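LbpB B-lobe (Moraxella bovis, PDB 3UAQ) probably binds host lactoferrin at the cell surface as a lipoprotein, its N-lobe pairing a beta-barrel with a handle domain. Local coordinates at residues 53-57 and 310-314; 120-126 and 154-160. All blocks are in the same frame, centred on the assembly; numbering follows the deposited sequence.

Contact 1 (53-57 and 310-314); sequences PVLGS and EGGFY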
# COMPACT_ATOMS: atom_id res chain seq x y z
N PRO A 53 -25.17 -4.46 -16.07
CA PRO A 53 -25.24 -3.49 -14.97
C PRO A 53 -23.94 -2.68 -14.95
O PRO A 53 -23.16 -2.75 -13.99
CB PRO A 53 -25.36 -4.38 -13.73
CG PRO A 53 -25.94 -5.67 -14.24
CD PRO A 53 -25.33 -5.84 -15.60
N VAL A 54 -23.75 -1.87 -16.00
CA VAL A 54 -22.42 -1.44 -16.46
C VAL A 54 -21.85 -0.17 -15.79
O VAL A 54 -22.47 0.89 -15.79
CB VAL A 54 -22.40 -1.31 -18.00
CG1 VAL A 54 -23.82 -1.04 -18.53
CG2 VAL A 54 -21.43 -0.24 -18.46
N LEU A 55 -20.64 -0.31 -15.24
CA LEU A 55 -20.05 0.72 -14.38
C LEU A 55 -18.60 1.05 -14.68
O LEU A 55 -17.95 0.40 -15.49
CB LEU A 55 -20.10 0.26 -12.92
CG LEU A 55 -21.38 0.55 -12.15
CD1 LEU A 55 -22.14 1.67 -12.83
CD2 LEU A 55 -22.25 -0.70 -12.02
N GLY A 56 -18.09 2.06 -13.99
CA GLY A 56 -16.65 2.25 -13.91
C GLY A 56 -16.20 1.40 -12.74
O GLY A 56 -15.05 0.94 -12.69
N SER A 57 -17.11 1.17 -11.80
CA SER A 57 -16.73 0.76 -10.45
C SER A 57 -17.90 0.73 -9.49
O SER A 57 -18.90 1.43 -9.68
CB SER A 57 -15.70 1.75 -9.93
OG SER A 57 -16.00 3.05 -10.40
N GLU A 310 -20.87 -8.70 -13.06
CA GLU A 310 -20.55 -7.70 -14.08
C GLU A 310 -19.11 -7.23 -13.93
O GLU A 310 -18.52 -7.36 -12.87
CB GLU A 310 -21.51 -6.51 -13.98
CG GLU A 310 -21.10 -5.48 -12.94
CD GLU A 310 -20.22 -4.40 -13.53
OE1 GLU A 310 -20.36 -4.13 -14.74
OE2 GLU A 310 -19.40 -3.84 -12.78
N GLY A 311 -18.55 -6.69 -15.00
CA GLY A 311 -17.18 -6.20 -14.95
C GLY A 311 -16.71 -5.65 -16.28
O GLY A 311 -17.49 -5.48 -17.22
N GLY A 312 -15.42 -5.35 -16.35
CA GLY A 312 -14.85 -4.80 -17.57
C GLY A 312 -13.34 -4.92 -17.66
O GLY A 312 -12.65 -5.27 -16.68
N PHE A 313 -12.84 -4.60 -18.85
CA PHE A 313 -11.41 -4.56 -19.13
C PHE A 313 -10.93 -3.12 -19.12
O PHE A 313 -11.50 -2.25 -19.79
CB PHE A 313 -11.11 -5.19 -20.50
CG PHE A 313 -11.60 -6.60 -20.63
CD1 PHE A 313 -10.89 -7.65 -20.05
CD2 PHE A 313 -12.76 -6.89 -21.32
CE1 PHE A 313 -11.34 -8.95 -20.16
CE2 PHE A 313 -13.21 -8.20 -21.43
CZ PHE A 313 -12.50 -9.23 -20.85
N TYR A 314 -9.90 -2.86 -18.33
CA TYR A 314 -9.29 -1.54 -18.32
C TYR A 314 -7.86 -1.66 -18.81
O TYR A 314 -7.22 -2.71 -18.68
CB TYR A 314 -9.35 -0.93 -16.92
CG TYR A 314 -10.72 -0.98 -16.28
CD1 TYR A 314 -11.57 0.12 -16.31
CD2 TYR A 314 -11.17 -2.13 -15.65
CE1 TYR A 314 -12.83 0.08 -15.72
CE2 TYR A 314 -12.43 -2.18 -15.06
CZ TYR A 314 -13.25 -1.07 -15.10
OH TYR A 314 -14.49 -1.13 -14.51
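Glu310, on barrel strand 305-314, reaches across to the start of the modelled chain, where the irregular run 53-57 leads into strand 57-60 of the handle domain. The meeting is thus a handle-to-barrel junction, and two barrel side chains make it. The carboxylate of Glu310 lies alongside the Pro53-Val54 backbone: its OE1 is 3.2 Å from Pro53 O and 3.8 Å from Val54 CA, while OE2 comes within 4.2 Å of Leu55 CB. Pro53 O and OE1 are both acceptors, so their closeness is packing without a bond. CG of Glu310 sits between the backbone N and the carbonyl carbon (chi1 83°), and a further bend at chi2 (91°) folds the chain along Pro53. The acid group is held by other barrel residues: Arg281 makes a salt bridge to OE1, and Lys324 another to OE2. The Tyr157 hydroxyl also lies close to OE2, probably hydrogen-bonded, though the modelled spacing is too short to be trusted. The two cations would be expected to stabilise the ionised carboxylate beside the carbonyl. Farther along the strand, Tyr314 has its CG beside the backbone N and anti to the carbonyl carbon (chi1 -50°), its ring stretching to the Gly56 peptide; the side chain also touches Phe120 and Pro162. Tyr314 OH makes a weak hydrogen bond to Gly56 O, 2.8 Å away, doubtful because the hydroxyl's place is uncertain.

Contact 2 (120-126 and 154-160); sequences FVKAGWI and YLYYYGD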
# COMPACT_ATOMS: atom_id res chain seq x y z
N PHE A 120 -4.20 -0.25 -13.66
CA PHE A 120 -5.36 0.55 -14.01
C PHE A 120 -6.47 0.24 -13.03
O PHE A 120 -7.42 1.01 -12.87
CB PHE A 120 -5.85 0.20 -15.42
CG PHE A 120 -4.83 0.44 -16.50
CD1 PHE A 120 -4.78 1.65 -17.16
CD2 PHE A 120 -3.93 -0.56 -16.86
CE1 PHE A 120 -3.85 1.88 -18.16
CE2 PHE A 120 -3.00 -0.34 -17.86
CZ PHE A 120 -2.95 0.88 -18.51
N VAL A 121 -6.33 -0.90 -12.35
CA VAL A 121 -7.45 -1.52 -11.65
C VAL A 121 -7.27 -1.58 -10.13
O VAL A 121 -6.16 -1.72 -9.62
CB VAL A 121 -7.70 -2.94 -12.20
CG1 VAL A 121 -7.98 -3.92 -11.09
CG2 VAL A 121 -8.83 -2.92 -13.22
N LYS A 122 -8.39 -1.46 -9.43
CA LYS A 122 -8.42 -1.65 -7.99
C LYS A 122 -9.56 -2.59 -7.62
O LYS A 122 -10.61 -2.57 -8.24
CB LYS A 122 -8.61 -0.31 -7.28
CG LYS A 122 -7.91 0.85 -7.97
CD LYS A 122 -7.53 1.94 -6.98
CE LYS A 122 -6.53 2.89 -7.59
NZ LYS A 122 -5.51 3.32 -6.60
N ALA A 123 -9.33 -3.42 -6.61
CA ALA A 123 -10.39 -4.24 -6.04
C ALA A 123 -9.93 -4.72 -4.69
O ALA A 123 -8.80 -5.21 -4.55
CB ALA A 123 -10.70 -5.42 -6.94
N GLY A 124 -10.78 -4.57 -3.68
CA GLY A 124 -10.42 -5.03 -2.35
C GLY A 124 -11.30 -4.46 -1.27
O GLY A 124 -12.52 -4.32 -1.45
N TRP A 125 -10.69 -4.13 -0.14
CA TRP A 125 -11.42 -3.61 0.99
C TRP A 125 -10.68 -2.48 1.68
O TRP A 125 -9.54 -2.16 1.32
CB TRP A 125 -11.69 -4.74 1.99
CG TRP A 125 -10.51 -5.64 2.21
CD1 TRP A 125 -10.30 -6.87 1.65
CD2 TRP A 125 -9.37 -5.39 3.05
NE1 TRP A 125 -9.11 -7.40 2.09
CE2 TRP A 125 -8.52 -6.51 2.95
CE3 TRP A 125 -9.00 -4.32 3.87
CZ2 TRP A 125 -7.32 -6.60 3.65
CZ3 TRP A 125 -7.80 -4.41 4.57
CH2 TRP A 125 -6.98 -5.54 4.45
N ILE A 126 -11.33 -1.89 2.68
CA ILE A 126 -10.71 -0.88 3.51
C ILE A 126 -11.59 -0.69 4.73
O ILE A 126 -12.79 -0.50 4.59
CB ILE A 126 -10.58 0.45 2.75
CG1 ILE A 126 -10.19 1.59 3.70
CG2 ILE A 126 -11.88 0.77 2.03
CD1 ILE A 126 -9.78 2.85 2.96
N TYR A 154 -15.55 -1.15 3.98
CA TYR A 154 -16.08 -1.07 2.63
C TYR A 154 -15.35 -2.05 1.73
O TYR A 154 -14.14 -2.24 1.87
CB TYR A 154 -15.88 0.33 2.07
CG TYR A 154 -16.76 1.39 2.69
CD1 TYR A 154 -16.34 2.14 3.78
CD2 TYR A 154 -18.02 1.66 2.16
CE1 TYR A 154 -17.15 3.11 4.34
CE2 TYR A 154 -18.83 2.63 2.71
CZ TYR A 154 -18.40 3.35 3.80
OH TYR A 154 -19.22 4.32 4.34
N LEU A 155 -16.10 -2.66 0.80
CA LEU A 155 -15.49 -3.43 -0.28
C LEU A 155 -15.69 -2.70 -1.60
O LEU A 155 -16.76 -2.14 -1.86
CB LEU A 155 -16.08 -4.84 -0.36
CG LEU A 155 -15.17 -5.96 0.13
CD1 LEU A 155 -15.50 -6.33 1.55
CD2 LEU A 155 -15.29 -7.17 -0.77
N TYR A 156 -14.67 -2.69 -2.44
CA TYR A 156 -14.71 -1.88 -3.65
C TYR A 156 -14.10 -2.57 -4.87
O TYR A 156 -13.33 -3.53 -4.75
CB TYR A 156 -13.97 -0.56 -3.40
CG TYR A 156 -12.52 -0.77 -3.06
CD1 TYR A 156 -11.57 -0.90 -4.07
CD2 TYR A 156 -12.09 -0.88 -1.74
CE1 TYR A 156 -10.23 -1.11 -3.77
CE2 TYR A 156 -10.75 -1.09 -1.44
CZ TYR A 156 -9.83 -1.21 -2.45
OH TYR A 156 -8.49 -1.42 -2.16
N TYR A 157 -14.46 -2.05 -6.04
CA TYR A 157 -13.71 -2.33 -7.26
C TYR A 157 -13.85 -1.12 -8.18
O TYR A 157 -14.93 -0.55 -8.32
CB TYR A 157 -14.19 -3.61 -7.94
CG TYR A 157 -15.02 -3.39 -9.20
CD1 TYR A 157 -14.42 -3.05 -10.41
CD2 TYR A 157 -16.40 -3.55 -9.18
CE1 TYR A 157 -15.18 -2.85 -11.56
CE2 TYR A 157 -17.17 -3.35 -10.33
CZ TYR A 157 -16.55 -3.00 -11.51
OH TYR A 157 -17.31 -2.80 -12.65
N TYR A 158 -12.74 -0.72 -8.79
CA TYR A 158 -12.72 0.45 -9.66
C TYR A 158 -11.73 0.25 -10.79
O TYR A 158 -10.83 -0.58 -10.71
CB TYR A 158 -12.36 1.70 -8.85
CG TYR A 158 -12.12 2.94 -9.68
CD1 TYR A 158 -13.16 3.53 -10.39
CD2 TYR A 158 -10.86 3.51 -9.75
CE1 TYR A 158 -12.94 4.67 -11.15
CE2 TYR A 158 -10.64 4.65 -10.51
CZ TYR A 158 -11.69 5.23 -11.21
OH TYR A 158 -11.49 6.36 -11.97
N GLY A 159 -11.91 1.03 -11.86
CA GLY A 159 -11.02 0.97 -12.99
C GLY A 159 -10.85 2.33 -13.65
O GLY A 159 -11.82 3.07 -13.80
N ASP A 160 -9.62 2.65 -14.02
CA ASP A 160 -9.34 3.86 -14.78
C ASP A 160 -8.98 3.50 -16.21
O ASP A 160 -8.32 2.48 -16.45
CB ASP A 160 -8.20 4.66 -14.13
CG ASP A 160 -8.71 5.79 -13.26
OD1 ASP A 160 -9.67 6.47 -13.69
OD2 ASP A 160 -8.16 5.99 -12.16
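Lys122 and Tyr158 exchange two backbone hydrogen bonds near the Val121-Gly159 end of an antiparallel strand pair in the handle domain, and the same double exchange recurs at Gly124-Tyr156 and Ile126-Tyr154. Lys122 N to Tyr158 O is nearly straight (2.9 Å, 173° at the hydrogen), whereas the pair at Ile126-Tyr154 is bent, with 139° at the hydrogen for Ile126 N to Tyr154 O. A seventh bond, Asp160 N to Phe120 O (3.0 Å), continues the pairing just past the strand ends. Carbonyls on this inner side also take CA-H...O contacts: Lys122 O receives Tyr157 CA at 3.3 Å beside the Tyr158 amide. Backbone groups facing outward find other partners, Ala123 O the ring NE2 of His176, Trp125 the backbone of Ser114, Leu155 and Tyr157 those of Ala60 and Val58.

The side chain of Tyr156 does the reaching. Its CG stands between backbone N and carbonyl carbon (chi1 61°), so the ring swings over the neighbouring strand and lays one face on Gly124, whose CA is 4.1 Å from the ring centroid, a CH-pi contact. Lys122 CB meets the ring edge at CE1 (3.9 Å), its amine turning to Asp116 in a salt bridge. Ile126 CG2 touches Tyr154 CB (4.0 Å), and helix 95-105 packs on this face through Leu95, Leu98 and Leu102. Tyr154 OH has weak bonds to Glu101 and Arg105. On the reverse face Ala123 CB meets Tyr157 CB (4.1 Å), both side chains lying on Val335 of the barrel; Tyr157 OH bonds Arg281 and probably Glu310. Strand pairing thus meets the inward backbone N-H and C=O groups, while most polar side-chain ends turn to partners elsewhere, consistent with the pair's largely buried place between helix 95-105 and the barrel.

The modelled chain starts in contact 1, with residues 53-57, and runs on through strand 57-60 and helix 95-105 before strand 121-128 enters contact 2. Segments 120-126 and 154-160 are separated by 27 residues, which include strand 135-138, and the return strand, 146-159, closes a short loop within the handle. The chain then builds the barrel and comes back at 310-314, closing contact 1 around a loop of 252 residues, so contact 2 is nested inside it. Their centres lie 11 Å apart and they adjoin: Ser57 packs on Tyr158, and Tyr314 on Gly159. Contact 2 joins two strands of the handle sheet, while contact 1 ties the handle's N-terminal end to the barrel wall.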